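Local coordinates for protein putative alpha-L-fucosidase (Bacteroides thetaiotaomicron, PDB 4H41) that probably acts as an alpha-L-fucosidase with a TIM-barrel fold, hydrolysing fucose-containing glycans of the host, at residues 130-135 / 174-179; 195-200 / 224-229. One frame throughout, in Å; residues are numbered along the deposited sequence.

Contact 1. Residues 130-135 / 174-179. With NA (sodium ion), chain Q.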
loop_
_atom_site.group_PDB
_atom_site.type_symbol
_atom_site.label_atom_id
_atom_site.label_comp_id
_atom_site.label_asym_id
_atom_site.label_seq_id
_atom_site.Cartn_x
_atom_site.Cartn_y
_atom_site.Cartn_z
ATOM N N GLY B 130 13.917 20.843 -15.310
ATOM C CA GLY B 130 15.077 20.970 -14.437
ATOM C C GLY B 130 15.470 22.406 -14.192
ATOM O O GLY B 130 16.449 22.651 -13.475
ATOM N N ASP B 131 14.701 23.387 -14.729
ATOM C CA ASP B 131 15.026 24.804 -14.573
ATOM C C ASP B 131 14.002 25.419 -13.633
ATOM O O ASP B 131 12.836 25.581 -13.988
ATOM C CB ASP B 131 15.064 25.491 -15.935
ATOM C CG ASP B 131 15.337 26.985 -15.925
ATOM O OD1 ASP B 131 15.275 27.592 -14.854
ATOM O OD2 ASP B 131 15.603 27.539 -17.000
ATOM N N LEU B 132 14.433 25.769 -12.423
ATOM C CA LEU B 132 13.492 26.285 -11.416
ATOM C C LEU B 132 12.988 27.685 -11.719
ATOM O O LEU B 132 11.942 28.058 -11.190
ATOM C CB LEU B 132 14.136 26.262 -10.020
ATOM C CG LEU B 132 13.215 26.478 -8.810
ATOM C CD1 LEU B 132 12.019 25.577 -8.820
ATOM C CD2 LEU B 132 13.978 26.274 -7.518
ATOM N N SER B 133 13.668 28.434 -12.597
ATOM C CA SER B 133 13.262 29.809 -12.908
ATOM C C SER B 133 11.888 29.842 -13.601
ATOM O O SER B 133 11.254 30.894 -13.566
ATOM C CB SER B 133 14.346 30.529 -13.717
ATOM O OG SER B 133 14.443 30.038 -15.038
ATOM N N TRP B 134 11.384 28.700 -14.178
ATOM C CA TRP B 134 10.037 28.638 -14.758
ATOM C C TRP B 134 8.937 28.865 -13.722
ATOM O O TRP B 134 7.825 29.227 -14.098
ATOM C CB TRP B 134 9.759 27.270 -15.408
ATOM C CG TRP B 134 10.476 27.033 -16.687
ATOM C CD1 TRP B 134 11.440 26.107 -16.926
ATOM C CD2 TRP B 134 10.203 27.661 -17.945
ATOM N NE1 TRP B 134 11.865 26.187 -18.230
ATOM C CE2 TRP B 134 11.116 27.129 -18.883
ATOM C CE3 TRP B 134 9.289 28.639 -18.364
ATOM C CZ2 TRP B 134 11.127 27.527 -20.222
ATOM C CZ3 TRP B 134 9.310 29.047 -19.695
ATOM C CH2 TRP B 134 10.278 28.556 -20.585
ATOM N N GLU B 135 9.219 28.639 -12.426
ATOM C CA GLU B 135 8.195 28.774 -11.391
ATOM C C GLU B 135 7.960 30.210 -10.939
ATOM O O GLU B 135 6.996 30.484 -10.217
ATOM C CB GLU B 135 8.585 27.898 -10.203
ATOM C CG GLU B 135 8.674 26.406 -10.545
ATOM C CD GLU B 135 7.388 25.844 -11.125
ATOM O OE1 GLU B 135 6.307 26.361 -10.764
ATOM O OE2 GLU B 135 7.461 25.011 -12.052
ATOM N N ILE B 174 18.851 29.613 -7.711
ATOM C CA ILE B 174 19.261 30.750 -6.876
ATOM C C ILE B 174 18.426 31.993 -7.260
ATOM O O ILE B 174 17.856 32.654 -6.397
ATOM C CB ILE B 174 20.784 31.018 -6.939
ATOM C CG1 ILE B 174 21.560 29.907 -6.221
ATOM C CG2 ILE B 174 21.127 32.375 -6.316
ATOM C CD1 ILE B 174 23.077 29.904 -6.483
ATOM N N ASP B 175 18.263 32.220 -8.551
ATOM C CA ASP B 175 17.471 33.336 -9.061
ATOM C C ASP B 175 16.002 33.181 -8.693
ATOM O O ASP B 175 15.342 34.158 -8.337
ATOM C CB ASP B 175 17.658 33.499 -10.583
ATOM C CG ASP B 175 19.064 34.024 -10.904
ATOM O OD1 ASP B 175 19.509 35.005 -10.238
ATOM O OD2 ASP B 175 19.685 33.515 -11.838
ATOM N N ALA B 176 15.506 31.941 -8.744
ATOM C CA ALA B 176 14.105 31.672 -8.418
ATOM C C ALA B 176 13.820 31.923 -6.963
ATOM O O ALA B 176 12.838 32.571 -6.636
ATOM C CB ALA B 176 13.734 30.247 -8.785
ATOM N N PHE B 177 14.651 31.387 -6.083
ATOM C CA PHE B 177 14.491 31.565 -4.642
ATOM C C PHE B 177 14.610 33.034 -4.270
ATOM O O PHE B 177 13.839 33.513 -3.444
ATOM C CB PHE B 177 15.539 30.735 -3.870
ATOM C CG PHE B 177 15.404 29.228 -3.906
ATOM C CD1 PHE B 177 14.155 28.624 -3.937
ATOM C CD2 PHE B 177 16.518 28.415 -3.809
ATOM C CE1 PHE B 177 14.037 27.236 -3.967
ATOM C CE2 PHE B 177 16.386 27.030 -3.757
ATOM C CZ PHE B 177 15.158 26.454 -3.866
ATOM N N ARG B 178 15.542 33.744 -4.889
ATOM C CA ARG B 178 15.719 35.193 -4.627
ATOM C C ARG B 178 14.474 35.966 -5.026
ATOM O O ARG B 178 14.017 36.802 -4.258
ATOM C CB ARG B 178 16.917 35.735 -5.377
ATOM C CG ARG B 178 18.231 35.341 -4.739
ATOM C CD ARG B 178 19.376 35.696 -5.660
ATOM N NE ARG B 178 19.511 37.145 -5.822
ATOM C CZ ARG B 178 20.275 37.946 -5.083
ATOM N NH1 ARG B 178 21.000 37.452 -4.081
ATOM N NH2 ARG B 178 20.317 39.249 -5.336
ATOM N N ALA B 179 13.916 35.690 -6.208
ATOM C CA ALA B 179 12.745 36.430 -6.692
ATOM C C ALA B 179 11.510 36.139 -5.876
ATOM O O ALA B 179 10.770 37.059 -5.518
ATOM C CB ALA B 179 12.487 36.111 -8.155
HETATM NA NA NA Q . 15.239 31.923 -16.365
#

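Contact 2. Residues 195-200 / 224-229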
loop_
_atom_site.group_PDB
_atom_site.type_symbol
_atom_site.label_atom_id
_atom_site.label_comp_id
_atom_site.label_asym_id
_atom_site.label_seq_id
_atom_site.Cartn_x
_atom_site.Cartn_y
_atom_site.Cartn_z
ATOM N N ILE B 195 12.621 27.169 2.851
ATOM C CA ILE B 195 12.700 26.141 1.825
ATOM C C ILE B 195 12.859 24.771 2.522
ATOM O O ILE B 195 13.335 24.707 3.649
ATOM C CB ILE B 195 13.839 26.408 0.802
ATOM C CG1 ILE B 195 15.230 26.511 1.463
ATOM C CG2 ILE B 195 13.528 27.612 -0.065
ATOM C CD1 ILE B 195 16.366 26.410 0.492
ATOM N N SER B 196 12.500 23.701 1.844
ATOM C CA SER B 196 12.669 22.334 2.346
ATOM C C SER B 196 13.268 21.451 1.235
ATOM O O SER B 196 12.592 20.637 0.597
ATOM C CB SER B 196 11.370 21.750 2.897
ATOM O OG SER B 196 11.660 20.506 3.527
ATOM N N PRO B 197 14.559 21.660 0.960
ATOM C CA PRO B 197 15.249 20.829 -0.049
ATOM C C PRO B 197 15.506 19.419 0.498
ATOM O O PRO B 197 15.126 19.130 1.626
ATOM C CB PRO B 197 16.564 21.585 -0.259
ATOM C CG PRO B 197 16.820 22.253 1.065
ATOM C CD PRO B 197 15.488 22.596 1.615
ATOM N N TRP B 198 16.158 18.565 -0.271
ATOM C CA TRP B 198 16.510 17.213 0.186
ATOM C C TRP B 198 18.010 17.003 -0.045
ATOM O O TRP B 198 18.655 17.828 -0.682
ATOM C CB TRP B 198 15.627 16.129 -0.468
ATOM C CG TRP B 198 15.968 15.742 -1.874
ATOM C CD1 TRP B 198 16.739 14.690 -2.262
ATOM C CD2 TRP B 198 15.392 16.280 -3.071
ATOM N NE1 TRP B 198 16.778 14.615 -3.642
ATOM C CE2 TRP B 198 15.923 15.549 -4.159
ATOM C CE3 TRP B 198 14.551 17.370 -3.343
ATOM C CZ2 TRP B 198 15.672 15.901 -5.487
ATOM C CZ3 TRP B 198 14.248 17.668 -4.659
ATOM C CH2 TRP B 198 14.836 16.975 -5.712
ATOM N N ILE B 199 18.573 15.980 0.574
ATOM C CA ILE B 199 19.992 15.639 0.458
ATOM C C ILE B 199 20.092 14.585 -0.620
ATOM O O ILE B 199 19.358 13.615 -0.577
ATOM C CB ILE B 199 20.618 15.156 1.794
ATOM C CG1 ILE B 199 20.412 16.222 2.903
ATOM C CG2 ILE B 199 22.106 14.814 1.588
ATOM C CD1 ILE B 199 20.639 15.716 4.304
ATOM N N ASP B 200 21.028 14.727 -1.540
ATOM C CA ASP B 200 21.169 13.779 -2.665
ATOM C C ASP B 200 21.921 12.501 -2.224
ATOM O O ASP B 200 22.990 12.151 -2.758
ATOM C CB ASP B 200 21.917 14.495 -3.788
ATOM C CG ASP B 200 22.035 13.710 -5.067
ATOM O OD1 ASP B 200 21.087 12.945 -5.386
ATOM O OD2 ASP B 200 23.069 13.852 -5.748
ATOM N N LYS B 224 29.831 22.343 -0.617
ATOM C CA LYS B 224 30.273 23.273 -1.654
ATOM C C LYS B 224 29.093 23.872 -2.388
ATOM O O LYS B 224 29.018 25.098 -2.579
ATOM C CB LYS B 224 31.195 22.548 -2.632
ATOM C CG LYS B 224 31.690 23.450 -3.771
ATOM C CD LYS B 224 32.542 22.679 -4.750
ATOM C CE LYS B 224 33.069 23.567 -5.882
ATOM N NZ LYS B 224 32.074 23.793 -6.974
ATOM N N GLU B 225 28.165 23.042 -2.782
ATOM C CA GLU B 225 27.037 23.533 -3.556
ATOM C C GLU B 225 26.062 24.364 -2.710
ATOM O O GLU B 225 25.605 25.408 -3.153
ATOM C CB GLU B 225 26.302 22.379 -4.250
ATOM C CG GLU B 225 27.188 21.699 -5.295
ATOM C CD GLU B 225 26.569 20.576 -6.105
ATOM O OE1 GLU B 225 25.336 20.382 -6.035
ATOM O OE2 GLU B 225 27.328 19.843 -6.784
ATOM N N TRP B 226 25.782 23.927 -1.493
ATOM C CA TRP B 226 24.852 24.644 -0.638
ATOM C C TRP B 226 25.461 25.907 -0.067
ATOM O O TRP B 226 24.735 26.866 0.174
ATOM C CB TRP B 226 24.280 23.717 0.425
ATOM C CG TRP B 226 23.199 22.896 -0.186
ATOM C CD1 TRP B 226 23.313 21.656 -0.748
ATOM C CD2 TRP B 226 21.878 23.353 -0.492
ATOM N NE1 TRP B 226 22.129 21.299 -1.346
ATOM C CE2 TRP B 226 21.233 22.326 -1.210
ATOM C CE3 TRP B 226 21.173 24.536 -0.211
ATOM C CZ2 TRP B 226 19.885 22.411 -1.588
ATOM C CZ3 TRP B 226 19.848 24.629 -0.602
ATOM C CH2 TRP B 226 19.227 23.597 -1.312
ATOM N N ASN B 227 26.789 25.977 0.022
ATOM C CA ASN B 227 27.463 27.231 0.379
ATOM C C ASN B 227 27.126 28.291 -0.665
ATOM O O ASN B 227 26.782 29.430 -0.335
ATOM C CB ASN B 227 28.977 27.010 0.467
ATOM C CG ASN B 227 29.719 28.237 0.815
ATOM O OD1 ASN B 227 29.507 28.799 1.888
ATOM N ND2 ASN B 227 30.591 28.703 -0.069
ATOM N N GLU B 228 27.151 27.902 -1.948
ATOM C CA GLU B 228 26.813 28.830 -3.028
ATOM C C GLU B 228 25.335 29.212 -3.011
ATOM O O GLU B 228 24.996 30.372 -3.249
ATOM C CB GLU B 228 27.135 28.213 -4.403
ATOM C CG GLU B 228 28.619 28.029 -4.633
ATOM C CD GLU B 228 29.008 27.667 -6.055
ATOM O OE1 GLU B 228 28.704 28.464 -6.970
ATOM O OE2 GLU B 228 29.657 26.613 -6.249
ATOM N N ILE B 229 24.460 28.249 -2.759
ATOM C CA ILE B 229 23.026 28.523 -2.750
ATOM C C ILE B 229 22.699 29.448 -1.599
ATOM O O ILE B 229 22.077 30.482 -1.832
ATOM C CB ILE B 229 22.181 27.223 -2.725
ATOM C CG1 ILE B 229 22.353 26.491 -4.047
ATOM C CG2 ILE B 229 20.719 27.530 -2.475
ATOM C CD1 ILE B 229 22.090 25.020 -3.946
#

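Contact 1. Residues 130-135 / 174-179
OD1 of Asp131 is gripped by two groups of Ser133, the residue whose CA comes nearest to residues 174-179, at 4.9 Å from CA of Ala176. The backbone N of Ser133 lies 2.9 Å from Asp131 OD1 on the anti side, closing an Asx turn with a bent N-H...O angle of 144°. Ser133 OG donates to the same Asp131 OD1 at 2.6 Å from the syn side, and both donors stand on one face of the carboxylate, each tilted out of its plane by nearly 30°. Ser133 OG is set between its own backbone N and carbonyl carbon, where it also binds the sodium ion (NA) at 2.4 Å. Four further ligands from elsewhere complete that metal site.

Towards the helix the contact is apolar. The methyl CB of Ala176 sits 3.8 Å from Leu132 CG and 3.7 Å from the carbonyl Leu132 O, an oxygen that accepts from Glu135 N. With CG anti to its backbone N (chi1 -167°), Leu132 extends CD2 to the Phe177 ring, 3.7 Å from CE1, the two side chains crossing at about a right angle. Ile166 also touches both Leu132 and Phe177.

The loop joins helices 125-129 and 136-151. Asp131, Ser133, Trp134 and Asp175 line a pocket holding a polyether, probably from the crystallisation liquor; such molecules often mark pockets. Because Ser133 OG gives its hydrogen to a carboxylate oxygen, its oxygen is probably a better ligand for the sodium ion, while hydrocarbon seats the turn on the helix.

Contact 2. Residues 195-200 / 224-229
Residues 195-200 start at the last residue of strand 193-195, with phi/psi of -120°/157° at Ile195, continue as an irregular loop, and face residues 224-229 in the middle of helix 219-233. The meeting is made by one large side chain, Trp226, whose six-membered ring reaches from the helix to Ile195 and Pro197. Its CG lies anti to the carbonyl carbon (chi1 -79°), a setting that carries the indole off the helix and across to the loop.

Pro197 makes the closer approach: its CB is 3.5 Å from Trp226 CH2, and its CG stands 3.6 Å from that same Trp226 CH2, so one flank of the pyrrolidine ring rests obliquely on the outer corner of the indole. Ile195 and Trp226 come at each other from opposite directions, with Ile195 CD1 at the indole edge, near its plane, 4.1 Å from Trp226 CZ3. One turn along the helix, Ile229 CD1 lies over the centre of one indole face, 3.7 Å above its plane. The buried indole nitrogen is satisfied outside these segments, as Trp226 NE1 is hydrogen-bonded to Ser167 O. Leucine in place of Trp226 would probably leave Ser167 O without this donor and open a gap beside Pro197 and Ile195.

Pro197 also packs on Cys240 and Phe242 of strand 239-243, and Trp226 on Leu262 of helix 252-266. Such apolar packing of a helix against the end of the preceding strand and its loop is typical of a beta-alpha unit in a TIM barrel, here the fifth strand with its following helix.

Contact 1 closes before contact 2 opens along the chain, and their centres are about 14 Å apart on the same side of the chain's centre. Helix 173-187, which carries half of contact 1, leads into strand 193-195, whose last residue begins contact 2; helix 219-233 then follows. The two contacts touch directly: Phe177 CE1 packs 4.0 Å from Ile195 CG2, and Ile174 CD1 lies 3.8 Å from Glu228 O. Helix 173-187 is therefore packed against both the strand end and the next helix, linking contact 1, whose centre is about 19 Å from the chain centre, to the eight-stranded barrel through continuous apolar packing.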